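Local structure of protein translation elongation factor 1A (Methanosarcina mazei, 3WND) at residues Ile27-Ser32 with Ala98-Cys103; Lys72-Leu77 with Gln361-Tyr366; Leu89-Gln94 with Gly115-Thr120. The protein probably serves as a translation elongation factor of the SelB/EF-Tu kind and, in its GTP-bound form, binds cysteinyl-tRNA(Cys). One frame throughout, in Å; residues are numbered along the deposited sequence.

Contact 1: Ile27-Ser32 with Ala98-Cys103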
# COMPACT_ATOMS: atom_id res chain seq x y z
N ILE A 27 -7.07 1.45 -7.05
CA ILE A 27 -6.23 2.48 -7.61
C ILE A 27 -6.50 2.65 -9.10
O ILE A 27 -7.10 1.77 -9.79
CB ILE A 27 -4.71 2.15 -7.37
CG1 ILE A 27 -4.29 0.90 -8.17
CG2 ILE A 27 -4.39 2.03 -5.83
CD1 ILE A 27 -2.74 0.76 -8.26
N GLY A 28 -5.96 3.72 -9.62
CA GLY A 28 -5.87 3.94 -11.06
C GLY A 28 -6.02 5.37 -11.46
O GLY A 28 -6.06 6.29 -10.59
N THR A 29 -6.04 5.59 -12.77
CA THR A 29 -6.05 6.93 -13.39
C THR A 29 -7.30 7.74 -13.15
O THR A 29 -8.27 7.28 -12.49
CB THR A 29 -5.73 6.78 -14.94
OG1 THR A 29 -5.37 8.07 -15.47
CG2 THR A 29 -6.88 6.14 -15.72
N GLU A 30 -7.24 9.01 -13.58
CA GLU A 30 -8.47 9.85 -13.52
C GLU A 30 -9.64 9.25 -14.26
O GLU A 30 -9.45 8.63 -15.32
CB GLU A 30 -8.22 11.24 -14.13
CG GLU A 30 -7.24 12.03 -13.31
CD GLU A 30 -5.82 12.13 -13.91
OE1 GLU A 30 -5.23 11.10 -14.47
OE2 GLU A 30 -5.26 13.27 -13.79
N LYS A 31 -10.85 9.50 -13.75
CA LYS A 31 -12.06 9.07 -14.45
C LYS A 31 -12.05 7.54 -14.81
O LYS A 31 -12.42 7.14 -15.90
CB LYS A 31 -12.31 9.92 -15.72
CG LYS A 31 -12.66 11.41 -15.49
CD LYS A 31 -12.13 12.32 -16.61
CE LYS A 31 -12.90 12.18 -17.94
NZ LYS A 31 -12.06 12.39 -19.14
N SER A 32 -11.56 6.72 -13.88
CA SER A 32 -11.54 5.29 -14.06
C SER A 32 -12.58 4.54 -13.26
O SER A 32 -12.57 3.33 -13.26
CB SER A 32 -10.13 4.75 -13.75
OG SER A 32 -9.92 4.98 -12.36
N ALA A 98 -1.18 8.03 -19.25
CA ALA A 98 0.12 8.21 -18.56
C ALA A 98 0.04 7.70 -17.13
O ALA A 98 1.00 7.05 -16.63
CB ALA A 98 0.50 9.68 -18.56
N HIS A 99 -1.13 7.90 -16.49
CA HIS A 99 -1.24 7.46 -15.12
C HIS A 99 -1.47 6.00 -14.95
O HIS A 99 -1.02 5.39 -13.97
CB HIS A 99 -2.18 8.32 -14.28
CG HIS A 99 -1.66 9.71 -14.11
ND1 HIS A 99 -2.37 10.78 -14.41
CD2 HIS A 99 -0.35 10.18 -13.72
CE1 HIS A 99 -1.64 11.93 -14.12
NE2 HIS A 99 -0.38 11.55 -13.78
N THR A 100 -2.17 5.40 -15.91
CA THR A 100 -2.28 3.92 -15.86
C THR A 100 -0.89 3.34 -16.01
O THR A 100 -0.51 2.41 -15.29
CB THR A 100 -3.14 3.49 -17.02
OG1 THR A 100 -4.47 3.89 -16.75
CG2 THR A 100 -3.09 1.96 -17.15
N GLY A 101 -0.09 3.92 -16.89
CA GLY A 101 1.30 3.44 -17.03
C GLY A 101 2.12 3.64 -15.73
O GLY A 101 2.88 2.76 -15.34
N GLU A 102 1.99 4.80 -15.11
CA GLU A 102 2.70 5.10 -13.85
C GLU A 102 2.29 4.11 -12.77
O GLU A 102 3.14 3.59 -11.99
CB GLU A 102 2.39 6.53 -13.42
CG GLU A 102 3.24 6.94 -12.20
CD GLU A 102 2.96 8.37 -11.84
OE1 GLU A 102 1.79 8.72 -11.59
OE2 GLU A 102 3.93 9.18 -11.89
N CYS A 103 0.99 3.82 -12.68
CA CYS A 103 0.53 2.78 -11.67
C CYS A 103 1.12 1.40 -11.92
O CYS A 103 1.49 0.70 -10.99
CB CYS A 103 -1.03 2.63 -11.72
SG CYS A 103 -1.83 4.03 -10.89
O HOH W 1 -5.49 3.27 -14.31
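Thr29 presses its branched side chain against the first turn of helix 98-109, meeting His99 and Thr100 at once. Its OG1 lies 3.4 Å from His99 CB, near the plane of the imidazole and at its edge, while CG2 rests 3.5 Å from Thr100 OG1. With chi1 at -164°, the Thr29 hydroxyl is swung opposite the backbone N and reaches Asp97, its hydrogen-bonding partner just ahead of the helix. Thr100 OG1, bonded to Gly95 O, also accepts from a water, 2.7 Å away, which in turn accepts a hydrogen bond from Thr29 N, at 2.8 Å. Deeper in, Cys103 SG sits 4.0 Å from Gly28 CA. The backbone at Gly28 is turned so that any side chain would collide with the carbonyl O of Ile27, and only glycine fits comfortably. Strand 21-28 here runs into the P-loop of a G domain, in which Ser32 is a GDP-binding residue; a type II turn runs from Thr29 to Ser32, whose hydroxyl bonds back to Thr29 O. The solvent side is looser and rests on one polar link. Glu30, exposed and bent at chi2, brings OE1 to His99 ND1 (2.9 Å) on the syn side of its carboxylate, with an N-H...O angle of 147°. The carboxylate and imidazole planes stand 44° apart, and His99 and Glu30 both also touch Pro71.

Contact 2: Lys72-Leu77 with Gln361-Tyr366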
# COMPACT_ATOMS: atom_id res chain seq x y z
N LYS A 72 -2.84 13.23 -8.15
CA LYS A 72 -2.24 14.50 -7.65
C LYS A 72 -1.01 14.24 -6.79
O LYS A 72 0.03 14.89 -7.00
CB LYS A 72 -3.27 15.29 -6.84
CG LYS A 72 -2.73 16.57 -6.19
CD LYS A 72 -3.80 17.17 -5.24
CE LYS A 72 -3.67 16.72 -3.76
NZ LYS A 72 -4.93 16.31 -3.06
N THR A 73 -1.11 13.33 -5.82
CA THR A 73 0.04 13.00 -4.99
C THR A 73 0.38 11.48 -5.15
O THR A 73 -0.51 10.61 -5.31
CB THR A 73 -0.17 13.22 -3.47
OG1 THR A 73 -1.10 12.22 -2.94
CG2 THR A 73 -0.68 14.59 -3.20
N LEU A 74 1.66 11.17 -5.01
CA LEU A 74 2.10 9.78 -4.86
C LEU A 74 1.85 9.18 -3.53
O LEU A 74 1.58 7.98 -3.41
CB LEU A 74 3.61 9.68 -5.16
CG LEU A 74 3.99 10.13 -6.60
CD1 LEU A 74 5.49 9.93 -6.85
CD2 LEU A 74 3.16 9.56 -7.74
N LYS A 75 2.00 9.97 -2.47
CA LYS A 75 1.78 9.45 -1.10
C LYS A 75 0.42 8.74 -0.98
O LYS A 75 0.31 7.69 -0.30
CB LYS A 75 1.92 10.66 -0.11
CG LYS A 75 1.35 10.45 1.30
CD LYS A 75 1.49 11.72 2.14
CE LYS A 75 1.05 11.46 3.63
NZ LYS A 75 1.43 12.54 4.61
N SER A 76 -0.63 9.27 -1.66
CA SER A 76 -1.93 8.62 -1.55
C SER A 76 -1.83 7.19 -2.10
O SER A 76 -2.29 6.22 -1.46
CB SER A 76 -2.97 9.45 -2.32
OG SER A 76 -4.30 8.77 -2.34
N LEU A 77 -1.24 7.07 -3.28
CA LEU A 77 -1.11 5.75 -3.89
C LEU A 77 -0.22 4.80 -3.07
O LEU A 77 -0.55 3.64 -2.84
CB LEU A 77 -0.50 5.90 -5.30
CG LEU A 77 -0.22 4.60 -6.09
CD1 LEU A 77 -1.50 3.92 -6.50
CD2 LEU A 77 0.64 4.97 -7.30
N GLN A 361 6.07 10.47 -15.54
CA GLN A 361 6.05 9.13 -14.89
C GLN A 361 7.09 9.41 -13.74
O GLN A 361 8.25 9.56 -13.99
CB GLN A 361 6.52 8.08 -15.89
CG GLN A 361 6.29 6.61 -15.42
CD GLN A 361 7.08 6.26 -14.18
OE1 GLN A 361 6.51 6.26 -13.05
NE2 GLN A 361 8.39 6.00 -14.36
N ARG A 362 6.60 9.40 -12.51
CA ARG A 362 7.40 9.93 -11.40
C ARG A 362 8.23 8.89 -10.67
O ARG A 362 9.02 9.24 -9.82
CB ARG A 362 6.49 10.66 -10.41
CG ARG A 362 5.86 11.86 -11.07
CD ARG A 362 4.69 12.48 -10.30
NE ARG A 362 3.48 11.68 -10.53
CZ ARG A 362 2.29 11.98 -10.03
NH1 ARG A 362 2.08 13.09 -9.24
NH2 ARG A 362 1.28 11.16 -10.31
N PHE A 363 7.97 7.62 -10.89
CA PHE A 363 8.72 6.57 -10.15
C PHE A 363 10.02 6.27 -10.82
O PHE A 363 10.07 6.00 -12.03
CB PHE A 363 7.89 5.30 -9.98
CG PHE A 363 6.75 5.49 -9.02
CD1 PHE A 363 6.99 5.56 -7.62
CD2 PHE A 363 5.46 5.76 -9.49
CE1 PHE A 363 5.87 5.83 -6.73
CE2 PHE A 363 4.39 6.04 -8.62
CZ PHE A 363 4.59 6.04 -7.23
N ALA A 364 11.08 6.35 -10.02
CA ALA A 364 12.42 6.25 -10.54
C ALA A 364 13.13 4.93 -10.25
O ALA A 364 13.96 4.51 -11.05
CB ALA A 364 13.26 7.43 -9.99
N ALA A 365 12.87 4.35 -9.10
CA ALA A 365 13.72 3.25 -8.64
C ALA A 365 13.11 2.62 -7.43
O ALA A 365 12.31 3.28 -6.73
CB ALA A 365 15.14 3.73 -8.26
N TYR A 366 13.47 1.33 -7.22
CA TYR A 366 13.30 0.78 -5.84
C TYR A 366 14.67 0.46 -5.30
O TYR A 366 15.66 0.34 -6.06
CB TYR A 366 12.42 -0.48 -5.83
CG TYR A 366 13.00 -1.75 -6.44
CD1 TYR A 366 13.88 -2.58 -5.68
CD2 TYR A 366 12.73 -2.10 -7.72
CE1 TYR A 366 14.41 -3.76 -6.24
CE2 TYR A 366 13.24 -3.28 -8.28
CZ TYR A 366 14.12 -4.06 -7.52
OH TYR A 366 14.58 -5.22 -8.06
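A leucine methyl lies over the flat face of an arginine: Leu74 CD2 sits over the centre of the Arg362 guanidinium, 3.4 Å from CZ. This is where the G domain meets the C-terminal beta barrel, as in EF-Tu relatives: helix 74-83, at the position of the switch II helix, packs on the start of strand 363-369. The Arg362 chain bends at chi3 (-79°), which lays its end group across the leucine. In the plane of that group, Lys72 O approaches NH1 at a long 3.5 Å, while NH2 bonds to Pro71 O and forms a salt bridge with Glu102. The methyl over its face and these polar partners at its edge should together hold the guanidinium against turning. Next to it, Phe363 receives both methyls of Leu74, coming from the opposite direction: CD1 lies over one face of the ring, and CD2 is 3.8 Å from CE2. Leu77 CD2 meets the same ring obliquely, 4.1 Å from CZ, and Ala106 and Leu109 of helix 98-109 add to the packing around it. At the helix start Thr73 is the N-cap, its OG1 accepting from Ser76 N, and a citrate, probably from the crystallisation liquor, binds the amides of Leu74 and Lys75. The Phe363 backbone is gripped by the side chain of Gln361: OE1 accepts from Phe363 N, and NE2 donates to Phe363 O at 2.9 Å, on a lone pair in the carbonyl plane.

Contact 3: Leu89-Gln94 with Gly115-Thr120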
# COMPACT_ATOMS: atom_id res chain seq x y z
N LEU A 89 -6.46 -2.53 -9.98
CA LEU A 89 -6.08 -1.41 -10.88
C LEU A 89 -7.23 -1.17 -11.81
O LEU A 89 -7.61 -2.09 -12.57
CB LEU A 89 -4.77 -1.72 -11.60
CG LEU A 89 -4.42 -0.79 -12.73
CD1 LEU A 89 -4.22 0.68 -12.16
CD2 LEU A 89 -3.16 -1.32 -13.43
N CYS A 90 -7.81 -0.00 -11.70
CA CYS A 90 -9.03 0.31 -12.51
C CYS A 90 -8.58 0.98 -13.81
O CYS A 90 -7.91 1.96 -13.79
CB CYS A 90 -9.90 1.29 -11.71
SG CYS A 90 -10.59 0.55 -10.25
N ILE A 91 -8.95 0.36 -14.93
CA ILE A 91 -8.63 0.94 -16.24
C ILE A 91 -9.97 1.09 -16.98
O ILE A 91 -10.58 0.07 -17.35
CB ILE A 91 -7.65 0.04 -17.02
CG1 ILE A 91 -6.38 -0.24 -16.14
CG2 ILE A 91 -7.32 0.69 -18.35
CD1 ILE A 91 -5.37 -1.15 -16.72
N PRO A 92 -10.32 2.32 -17.37
CA PRO A 92 -11.56 2.55 -18.12
C PRO A 92 -11.34 2.32 -19.65
O PRO A 92 -10.21 2.12 -20.08
CB PRO A 92 -11.84 4.02 -17.83
CG PRO A 92 -10.42 4.66 -17.80
CD PRO A 92 -9.61 3.61 -17.03
N PRO A 93 -12.43 2.34 -20.44
CA PRO A 93 -12.23 2.04 -21.87
C PRO A 93 -11.30 3.12 -22.45
O PRO A 93 -11.34 4.32 -22.06
CB PRO A 93 -13.72 2.03 -22.42
CG PRO A 93 -14.51 1.60 -21.19
CD PRO A 93 -13.88 2.42 -20.07
N GLN A 94 -10.42 2.67 -23.33
CA GLN A 94 -9.42 3.51 -23.93
C GLN A 94 -8.57 4.21 -22.88
O GLN A 94 -8.06 5.32 -23.10
CB GLN A 94 -10.04 4.59 -24.89
CG GLN A 94 -10.85 4.01 -26.07
CD GLN A 94 -9.94 3.22 -27.06
OE1 GLN A 94 -8.69 3.43 -27.10
NE2 GLN A 94 -10.56 2.30 -27.84
N GLY A 115 -2.98 -9.07 -7.41
CA GLY A 115 -3.84 -8.01 -7.94
C GLY A 115 -4.81 -8.53 -9.00
O GLY A 115 -4.82 -9.76 -9.38
N ILE A 116 -5.63 -7.58 -9.43
CA ILE A 116 -6.70 -7.78 -10.40
C ILE A 116 -6.79 -6.46 -11.17
O ILE A 116 -6.58 -5.39 -10.61
CB ILE A 116 -8.07 -8.01 -9.72
CG1 ILE A 116 -7.92 -9.12 -8.70
CG2 ILE A 116 -9.16 -8.34 -10.79
CD1 ILE A 116 -9.16 -9.23 -7.73
N ILE A 117 -7.00 -6.58 -12.50
CA ILE A 117 -7.34 -5.44 -13.32
C ILE A 117 -8.82 -5.31 -13.44
O ILE A 117 -9.44 -6.28 -13.99
CB ILE A 117 -6.60 -5.46 -14.69
CG1 ILE A 117 -5.06 -5.36 -14.40
CG2 ILE A 117 -7.02 -4.28 -15.56
CD1 ILE A 117 -4.16 -5.47 -15.63
N ALA A 118 -9.42 -4.20 -13.02
CA ALA A 118 -10.85 -3.99 -13.24
C ALA A 118 -11.02 -3.10 -14.46
O ALA A 118 -10.54 -1.95 -14.45
CB ALA A 118 -11.44 -3.32 -12.02
N LEU A 119 -11.64 -3.64 -15.50
CA LEU A 119 -11.89 -2.90 -16.70
C LEU A 119 -13.28 -2.25 -16.51
O LEU A 119 -14.30 -2.83 -16.76
CB LEU A 119 -11.87 -3.80 -17.95
CG LEU A 119 -10.49 -4.38 -18.30
CD1 LEU A 119 -10.56 -5.24 -19.61
CD2 LEU A 119 -9.42 -3.30 -18.31
N THR A 120 -13.24 -1.05 -15.93
CA THR A 120 -14.45 -0.44 -15.40
C THR A 120 -15.32 0.14 -16.54
O THR A 120 -14.93 0.23 -17.73
CB THR A 120 -14.06 0.72 -14.45
OG1 THR A 120 -13.10 1.52 -15.11
CG2 THR A 120 -13.38 0.14 -13.17
O HOH W 2 -12.58 -0.57 -19.05
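Leu89 and Cys90 pair in parallel with Ile117 and Ala118, the two strands joined through helix 98-109 in a beta-alpha-beta crossover of the G domain. Among the backbone bonds, Leu89 N reaches Ile116 O at 2.9 Å, Ala118 N reaches Leu89 O at 2.8 Å, and Ile91 N reaches Ala118 O at 2.8 Å, the last nearly straight at 167°. The fourth is longer and bent: Thr120 N lies 3.2 Å from Ile91 O, at 137° and well above the carbonyl plane. A water donates to both Ile91 O (2.7 Å) and Thr120 O, so Ile91 O accepts from two donors. Apolar contacts divide between the faces of the sheet. On one, Ile91 CD1 touches Ile117 CG2 at 3.7 Å and Leu119 CD2 leans toward Ile91 CB, with Leu137 of helix 127-140 closing over Ile91 and Leu119. On the other, Cys90 CB meets Thr120 CG2 at 3.9 Å and its sulfur lies beside Ala118 CB. Thr120 works through both branches: its methyl packs on Cys90, and with chi1 at 48° its hydroxyl sits between the backbone N and carbonyl carbon, close to Pro92 CA, and bonds to Ser32 O of the P-loop. A valine here would probably leave Ser32 O without that hydroxyl partner and the P-loop less firmly tied to the sheet. Regular amide pairing thus sets the strand spacing, whereas beyond it a water links Ile91 O and Thr120 O, and the Thr120 hydroxyl ties Ser32, a GDP-site residue, to the sheet.

Overall arrangement
Contacts 1 and 3, centres 9 Å apart, both reach the same sheet. Strands 21-28 and 86-91 are neighbours there, and Ile27 O probably accepts from Cys90 N at 2.7 Å. Helix 98-109 of contact 1 also connects the two strands of contact 3. Contacts 1 and 2 are 12 Å apart between centres and meet directly: Glu102 OE1 forms a salt bridge to Arg362 NH2 at 2.8 Å, and Ile27 CG2 packs on Leu77 CD1. Contact 2 stays clear of contact 3, with nearest atoms about 7 Å apart. Ser32 of contact 1 lines the GDP site, unoccupied here, and Cys90 of contact 3 lies about 4 Å from Arg34 of that site, side chain to side chain.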